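Glycoside transferase (Listeria monocytogenes, PDB 6R2M) is a glycoside hydrolase that probably acts on exopolysaccharide outside the cell and may also have transferase activity. Local coordinates at residues A[80-83]-A[84-88]; A[90-93]-A[94-97]; A[229-232]-A[233-237]. One frame throughout, in Å; residues are numbered along the deposited sequence.

Interaction 1: A[80-83]-A[84-88]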
loop_
_atom_site.group_PDB
_atom_site.type_symbol
_atom_site.label_atom_id
_atom_site.label_comp_id
_atom_site.label_asym_id
_atom_site.label_seq_id
_atom_site.Cartn_x
_atom_site.Cartn_y
_atom_site.Cartn_z
ATOM N N PHE A 80 -17.728 4.129 1.629
ATOM C CA PHE A 80 -16.778 3.350 2.415
ATOM C C PHE A 80 -16.829 3.645 3.904
ATOM O O PHE A 80 -16.661 2.722 4.713
ATOM C CB PHE A 80 -15.345 3.592 1.923
ATOM C CG PHE A 80 -15.053 3.032 0.553
ATOM C CD1 PHE A 80 -15.314 3.775 -0.589
ATOM C CD2 PHE A 80 -14.493 1.770 0.409
ATOM C CE1 PHE A 80 -15.024 3.266 -1.860
ATOM C CE2 PHE A 80 -14.207 1.254 -0.864
ATOM C CZ PHE A 80 -14.474 2.007 -1.987
ATOM N N ILE A 81 -17.053 4.892 4.305
ATOM C CA ILE A 81 -16.945 5.270 5.712
ATOM C C ILE A 81 -18.271 5.031 6.417
ATOM O O ILE A 81 -19.317 5.547 5.995
ATOM C CB ILE A 81 -16.502 6.730 5.860
ATOM C CG1 ILE A 81 -15.134 6.905 5.197
ATOM C CG2 ILE A 81 -16.423 7.081 7.343
ATOM C CD1 ILE A 81 -14.656 8.334 5.160
ATOM N N THR A 82 -18.229 4.261 7.499
ATOM C CA THR A 82 -19.433 3.997 8.277
ATOM C C THR A 82 -19.770 5.176 9.182
ATOM O O THR A 82 -18.993 6.120 9.344
ATOM C CB THR A 82 -19.269 2.744 9.126
ATOM O OG1 THR A 82 -18.333 2.998 10.185
ATOM C CG2 THR A 82 -18.810 1.574 8.265
ATOM N N GLU A 83 -20.940 5.091 9.815
ATOM C CA GLU A 83 -21.344 6.160 10.718
ATOM C C GLU A 83 -20.472 6.225 11.966
ATOM O O GLU A 83 -20.413 7.281 12.603
ATOM C CB GLU A 83 -22.818 6.003 11.095
ATOM C CG GLU A 83 -23.124 4.854 12.039
ATOM C CD GLU A 83 -24.618 4.668 12.256
ATOM O OE1 GLU A 83 -25.366 5.668 12.177
ATOM O OE2 GLU A 83 -25.043 3.518 12.506
ATOM N N ASP A 84 -19.780 5.140 12.332
ATOM C CA ASP A 84 -18.802 5.203 13.410
ATOM C C ASP A 84 -17.362 5.303 12.901
ATOM O O ASP A 84 -16.425 4.928 13.620
ATOM C CB ASP A 84 -18.971 4.016 14.361
ATOM C CG ASP A 84 -19.303 2.718 13.647
ATOM O OD1 ASP A 84 -19.436 1.682 14.344
ATOM O OD2 ASP A 84 -19.443 2.718 12.402
ATOM N N ASN A 85 -17.175 5.796 11.669
ATOM C CA ASN A 85 -15.888 6.273 11.177
ATOM C C ASN A 85 -14.914 5.143 10.880
ATOM O O ASN A 85 -13.700 5.349 10.906
ATOM C CB ASN A 85 -15.251 7.270 12.146
ATOM C CG ASN A 85 -16.060 8.534 12.275
ATOM O OD1 ASN A 85 -16.202 9.288 11.316
ATOM N ND2 ASN A 85 -16.601 8.773 13.465
ATOM N N PHE A 86 -15.428 3.952 10.586
ATOM C CA PHE A 86 -14.614 2.878 10.035
ATOM C C PHE A 86 -14.624 2.964 8.515
ATOM O O PHE A 86 -15.569 3.482 7.912
ATOM C CB PHE A 86 -15.131 1.503 10.470
ATOM C CG PHE A 86 -14.998 1.238 11.946
ATOM C CD1 PHE A 86 -13.826 0.726 12.474
ATOM C CD2 PHE A 86 -16.054 1.515 12.800
ATOM C CE1 PHE A 86 -13.720 0.485 13.848
ATOM C CE2 PHE A 86 -15.951 1.296 14.165
ATOM C CZ PHE A 86 -14.781 0.781 14.683
ATOM N N ILE A 87 -13.561 2.465 7.896
ATOM C CA ILE A 87 -13.460 2.404 6.436
ATOM C C ILE A 87 -13.624 0.942 6.041
ATOM O O ILE A 87 -12.757 0.115 6.341
ATOM C CB ILE A 87 -12.127 2.968 5.912
ATOM C CG1 ILE A 87 -11.952 4.442 6.282
ATOM C CG2 ILE A 87 -12.070 2.828 4.379
ATOM C CD1 ILE A 87 -10.581 5.010 5.903
ATOM N N LYS A 88 -14.743 0.608 5.386
ATOM C CA LYS A 88 -14.917 -0.740 4.848
ATOM C C LYS A 88 -13.783 -1.080 3.884
ATOM O O LYS A 88 -13.420 -0.265 3.036
ATOM C CB LYS A 88 -16.246 -0.841 4.104
ATOM C CG LYS A 88 -17.477 -0.697 4.953
ATOM C CD LYS A 88 -18.686 -0.799 4.045
ATOM C CE LYS A 88 -19.985 -0.764 4.817
ATOM N NZ LYS A 88 -21.127 -0.867 3.870
HETATM O O HOH W 1 -18.610 9.569 9.421
#
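Thr82 and Phe86 close a tight beta-hairpin turn in the loop between helix 66-79 and helix 100-116. The type I turn from Thr82 to Asn85 runs into a G1 bulge in which Asn85 and Phe86 lie opposite Thr82. Asn85 has a positive phi of 73°, which asparagine tolerates well. Two backbone bonds, Thr82 N to Phe86 O and Lys88 N to Phe80 O, bracket Ile81 and Ile87, a non-hydrogen-bonded antiparallel pair.

Thr82 OG1, placed between the backbone N and the carbonyl carbon (chi1 70°), accepts from Phe86 N at 3.1 Å and donates to Asp84 OD2 at a very short 2.5 Å. That same OG1 lies at the edge of the Phe86 ring, which also meets the rings of Tyr147 and Phe149 at shallow inclinations.

On the face turned to Ile129 of helix 120-136, the side chains of Ile81 and Ile87 lie side by side, with Ile81 CG1 4.2 Å from Ile87 CG1. Phe80 CB touches Ile87 CG2, while its ring edge meets Lys88 O.

One hydroxyl thus serves as acceptor and donor at once, and the negative charge of Asp84 probably strengthens the short bond.

Interaction 2: A[90-93]-A[94-97]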
loop_
_atom_site.group_PDB
_atom_site.type_symbol
_atom_site.label_atom_id
_atom_site.label_comp_id
_atom_site.label_asym_id
_atom_site.label_seq_id
_atom_site.Cartn_x
_atom_site.Cartn_y
_atom_site.Cartn_z
ATOM N N GLU A 90 -13.910 -3.021 1.425
ATOM C CA GLU A 90 -14.499 -2.899 0.092
ATOM C C GLU A 90 -15.930 -2.400 0.240
ATOM O O GLU A 90 -16.555 -2.533 1.297
ATOM C CB GLU A 90 -14.432 -4.222 -0.694
ATOM C CG GLU A 90 -15.360 -5.323 -0.212
ATOM C CD GLU A 90 -15.308 -6.551 -1.117
ATOM O OE1 GLU A 90 -14.848 -6.419 -2.278
ATOM O OE2 GLU A 90 -15.721 -7.638 -0.664
ATOM N N ALA A 91 -16.446 -1.796 -0.829
ATOM C CA ALA A 91 -17.705 -1.049 -0.746
ATOM C C ALA A 91 -18.884 -1.955 -1.091
ATOM O O ALA A 91 -19.459 -1.896 -2.186
ATOM C CB ALA A 91 -17.653 0.168 -1.662
ATOM N N THR A 92 -19.253 -2.809 -0.132
ATOM C CA THR A 92 -20.487 -3.578 -0.220
ATOM C C THR A 92 -21.199 -3.524 1.126
ATOM O O THR A 92 -20.586 -3.316 2.179
ATOM C CB THR A 92 -20.265 -5.055 -0.623
ATOM O OG1 THR A 92 -19.649 -5.778 0.450
ATOM C CG2 THR A 92 -19.397 -5.180 -1.864
ATOM N N ASP A 93 -22.519 -3.716 1.074
ATOM C CA ASP A 93 -23.320 -3.707 2.292
ATOM C C ASP A 93 -22.922 -4.842 3.221
ATOM O O ASP A 93 -23.027 -4.710 4.449
ATOM C CB ASP A 93 -24.812 -3.791 1.927
ATOM C CG ASP A 93 -25.721 -3.817 3.152
ATOM O OD1 ASP A 93 -25.596 -2.917 4.018
ATOM O OD2 ASP A 93 -26.577 -4.732 3.242
ATOM N N ALA A 94 -22.439 -5.947 2.660
ATOM C CA ALA A 94 -22.097 -7.132 3.434
ATOM C C ALA A 94 -20.738 -7.040 4.103
ATOM O O ALA A 94 -20.398 -7.926 4.893
ATOM C CB ALA A 94 -22.122 -8.370 2.543
ATOM N N THR A 95 -19.956 -6.008 3.807
ATOM C CA THR A 95 -18.620 -5.877 4.379
ATOM C C THR A 95 -18.722 -5.340 5.793
ATOM O O THR A 95 -19.326 -4.290 6.022
ATOM C CB THR A 95 -17.761 -4.947 3.523
ATOM O OG1 THR A 95 -17.673 -5.491 2.201
ATOM C CG2 THR A 95 -16.343 -4.808 4.112
ATOM N N THR A 96 -18.090 -6.034 6.737
ATOM C CA THR A 96 -18.215 -5.673 8.144
ATOM C C THR A 96 -16.873 -5.376 8.793
ATOM O O THR A 96 -16.816 -5.254 10.021
ATOM C CB THR A 96 -18.920 -6.780 8.938
ATOM O OG1 THR A 96 -18.169 -7.995 8.840
ATOM C CG2 THR A 96 -20.339 -7.004 8.408
ATOM N N THR A 97 -15.797 -5.282 8.015
ATOM C CA THR A 97 -14.458 -5.075 8.543
ATOM C C THR A 97 -13.736 -3.994 7.750
ATOM O O THR A 97 -14.061 -3.717 6.590
ATOM C CB THR A 97 -13.617 -6.369 8.489
ATOM O OG1 THR A 97 -13.677 -6.916 7.167
ATOM C CG2 THR A 97 -14.158 -7.417 9.435
HETATM O O HOH W 2 -16.605 -8.075 1.781
#
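Thr95 folds back onto Glu90 and Thr92 across a type I beta turn that runs from Thr92 to Thr95, on the surface of the loop leading to helix 100-116. Just before it, Ala91 centres an inverse gamma turn with a weak bond from Thr92 N to Glu90 O, so two bends in succession curl the chain around the Thr95 side chain.

At the root of that side chain, CB of Thr95 is 3.5 Å from Glu90 O and equally near Thr92 O, the acceptor of the turn's own bond from Thr95 N. Thr92 O also receives Lys88 NZ, so a lysine from the preceding hairpin grips the turn. From CB the side chain divides. The methyl CG2 of Thr95, anti to the backbone N, lies against the backbone of Glu90, 3.6 Å from Glu90 O. The hydroxyl takes the other branch: with chi1 at -59°, OG1 is anti to the carbonyl carbon and points in among the polar groups of Glu90 and Thr92.

There Thr95 OG1 meets Thr92 OG1 at 2.7 Å, the two side chains crossing nearly at right angles in a hydrogen bond whose donor could be either. Glu90 O, 3.3 Å from Thr95 OG1, is a second, weak acceptor if Thr95 gives the proton, and Glu90 CG packs against the hydroxyl. Threonine suits this site because its branched CB sets a methyl against the Glu90 backbone and a hydroxyl for bonding on one short stem.

The carboxylate of Glu90 is shared: OE1 is hydrogen-bonded to His47 ND1, whereas OE2 faces a water. That water donates to Glu90 OE2 at 2.6 Å and lies 2.8 Å from Thr95 OG1.

Interaction 3: A[229-232]-A[233-237]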
loop_
_atom_site.group_PDB
_atom_site.type_symbol
_atom_site.label_atom_id
_atom_site.label_comp_id
_atom_site.label_asym_id
_atom_site.label_seq_id
_atom_site.Cartn_x
_atom_site.Cartn_y
_atom_site.Cartn_z
ATOM N N ASN A 229 19.329 -10.590 5.572
ATOM C CA ASN A 229 19.064 -11.838 4.878
ATOM C C ASN A 229 18.132 -11.613 3.705
ATOM O O ASN A 229 18.363 -12.134 2.609
ATOM C CB ASN A 229 18.462 -12.844 5.851
ATOM C CG ASN A 229 19.351 -13.063 7.032
ATOM O OD1 ASN A 229 20.399 -13.686 6.892
ATOM N ND2 ASN A 229 18.971 -12.521 8.190
ATOM N N PHE A 230 17.072 -10.840 3.917
ATOM C CA PHE A 230 16.213 -10.513 2.792
ATOM C C PHE A 230 16.938 -9.631 1.789
ATOM O O PHE A 230 16.776 -9.800 0.573
ATOM C CB PHE A 230 14.933 -9.839 3.284
ATOM C CG PHE A 230 13.920 -9.665 2.211
ATOM C CD1 PHE A 230 13.267 -10.762 1.674
ATOM C CD2 PHE A 230 13.605 -8.397 1.749
ATOM C CE1 PHE A 230 12.307 -10.600 0.666
ATOM C CE2 PHE A 230 12.655 -8.227 0.754
ATOM C CZ PHE A 230 12.007 -9.329 0.210
ATOM N N ASP A 231 17.723 -8.664 2.276
ATOM C CA ASP A 231 18.420 -7.778 1.355
ATOM C C ASP A 231 19.380 -8.569 0.483
ATOM O O ASP A 231 19.435 -8.356 -0.732
ATOM C CB ASP A 231 19.159 -6.685 2.123
ATOM C CG ASP A 231 19.691 -5.590 1.215
ATOM O OD1 ASP A 231 18.881 -4.909 0.562
ATOM O OD2 ASP A 231 20.926 -5.413 1.148
ATOM N N ASN A 232 20.090 -9.537 1.075
ATOM C CA ASN A 232 21.011 -10.352 0.295
ATOM C C ASN A 232 20.271 -11.195 -0.736
ATOM O O ASN A 232 20.737 -11.345 -1.873
ATOM C CB ASN A 232 21.833 -11.255 1.207
ATOM C CG ASN A 232 22.632 -12.275 0.427
ATOM O OD1 ASN A 232 22.282 -13.457 0.390
ATOM N ND2 ASN A 232 23.700 -11.820 -0.223
ATOM N N PHE A 233 19.116 -11.751 -0.371
ATOM C CA PHE A 233 18.336 -12.495 -1.350
ATOM C C PHE A 233 18.011 -11.615 -2.554
ATOM O O PHE A 233 18.162 -12.032 -3.702
ATOM C CB PHE A 233 17.051 -13.025 -0.713
ATOM C CG PHE A 233 16.179 -13.764 -1.678
ATOM C CD1 PHE A 233 16.487 -15.050 -2.049
ATOM C CD2 PHE A 233 15.053 -13.159 -2.219
ATOM C CE1 PHE A 233 15.688 -15.739 -2.956
ATOM C CE2 PHE A 233 14.243 -13.845 -3.123
ATOM C CZ PHE A 233 14.567 -15.133 -3.484
ATOM N N LEU A 234 17.552 -10.391 -2.306
ATOM C CA LEU A 234 17.221 -9.496 -3.410
ATOM C C LEU A 234 18.435 -9.235 -4.283
ATOM O O LEU A 234 18.351 -9.289 -5.516
ATOM C CB LEU A 234 16.649 -8.178 -2.874
ATOM C CG LEU A 234 15.312 -8.221 -2.133
ATOM C CD1 LEU A 234 14.938 -6.825 -1.663
ATOM C CD2 LEU A 234 14.200 -8.810 -2.991
ATOM N N GLN A 235 19.579 -8.950 -3.654
ATOM C CA GLN A 235 20.785 -8.641 -4.415
ATOM C C GLN A 235 21.225 -9.825 -5.263
ATOM O O GLN A 235 21.608 -9.654 -6.430
ATOM C CB GLN A 235 21.902 -8.196 -3.470
ATOM C CG GLN A 235 21.701 -6.782 -2.928
ATOM C CD GLN A 235 22.687 -6.430 -1.832
ATOM O OE1 GLN A 235 23.516 -7.254 -1.443
ATOM N NE2 GLN A 235 22.600 -5.202 -1.325
ATOM N N THR A 236 21.172 -11.039 -4.705
ATOM C CA THR A 236 21.666 -12.193 -5.451
ATOM C C THR A 236 20.704 -12.607 -6.563
ATOM O O THR A 236 21.146 -13.090 -7.612
ATOM C CB THR A 236 21.942 -13.368 -4.509
ATOM O OG1 THR A 236 20.723 -13.799 -3.879
ATOM C CG2 THR A 236 22.956 -12.974 -3.442
ATOM N N GLU A 237 19.397 -12.410 -6.372
ATOM C CA GLU A 237 18.450 -12.637 -7.462
ATOM C C GLU A 237 18.711 -11.673 -8.613
ATOM O O GLU A 237 18.796 -12.082 -9.778
ATOM C CB GLU A 237 17.008 -12.488 -6.960
ATOM C CG GLU A 237 16.478 -13.681 -6.190
ATOM C CD GLU A 237 16.434 -14.942 -7.039
ATOM O OE1 GLU A 237 15.458 -15.142 -7.807
ATOM O OE2 GLU A 237 17.396 -15.731 -6.938
HETATM O O HOH W 3 23.466 -7.699 1.643
HETATM O O HOH W 4 24.300 -9.314 -0.261
#
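The Phe230 ring has Leu234 over one face, one helical turn on in helix 228-241. Leu234 CG sits 3.9 Å above the plane of the Phe230 ring, displaced toward the rim and 24° off the ring normal, a CH-pi contact, and Leu234 CD1 comes within 3.6 Å of Phe230 CE2. Phe190 also meets this ring. The Phe233 ring carries Glu237 CG on one face, with Phe189 and Tyr248 in edge-to-face contact. Large apolar groups suit these positions, where the helix is buried: Phe230 lies against helix 209-223 and Leu234 against helix 262-274.

The next pair is polar. The Asp231 carboxylate, anti to the backbone N (chi1 -170°), and the Gln235 amide have planes 70° apart. Asp231 OD2 is 3.0 Å from Gln235 NE2, but at a poor angle for a hydrogen bond. Gln235 NE2 instead bonds Gln277 OE1; a water shared with Gln235 OE1 is a weak partner of OD2.

On the exposed side, Asn232 ND2 and Gln235 OE1 hold one water between them, at 2.6 Å and 2.5 Å respectively. Thr236 OG1 turns back to the backbone, where Asn232 O and Phe233 O compete for its proton.

Phe230, Phe233 and Leu234 thus face inward and Asn232 with its water outward, while the other carboxylate oxygen of buried Asp231, OD1, is gripped by Tyr271 OH and Gln277 NE2, which would probably stabilise a negative charge.

Overall arrangement
Interactions 1 and 2 belong to one long loop, between helix 66-79 and helix 100-116, and follow each other along the chain with centres about 10 Å apart. They touch directly: Phe80 CZ lies 3.7 Å from Ala91 CB, and Lys88 CE is 3.8 Å from Thr95 O, so the hairpin and the turn after it pack against each other. Interaction 3 is remote, on helix 228-241 beyond the centre of the chain, about 40 Å from interaction 1 and 38 Å from interaction 2 between centres, with nearest atoms about 27 Å away from either. All three are structural contacts 19 to 22 Å from the centre of this mainly helical single-chain protein.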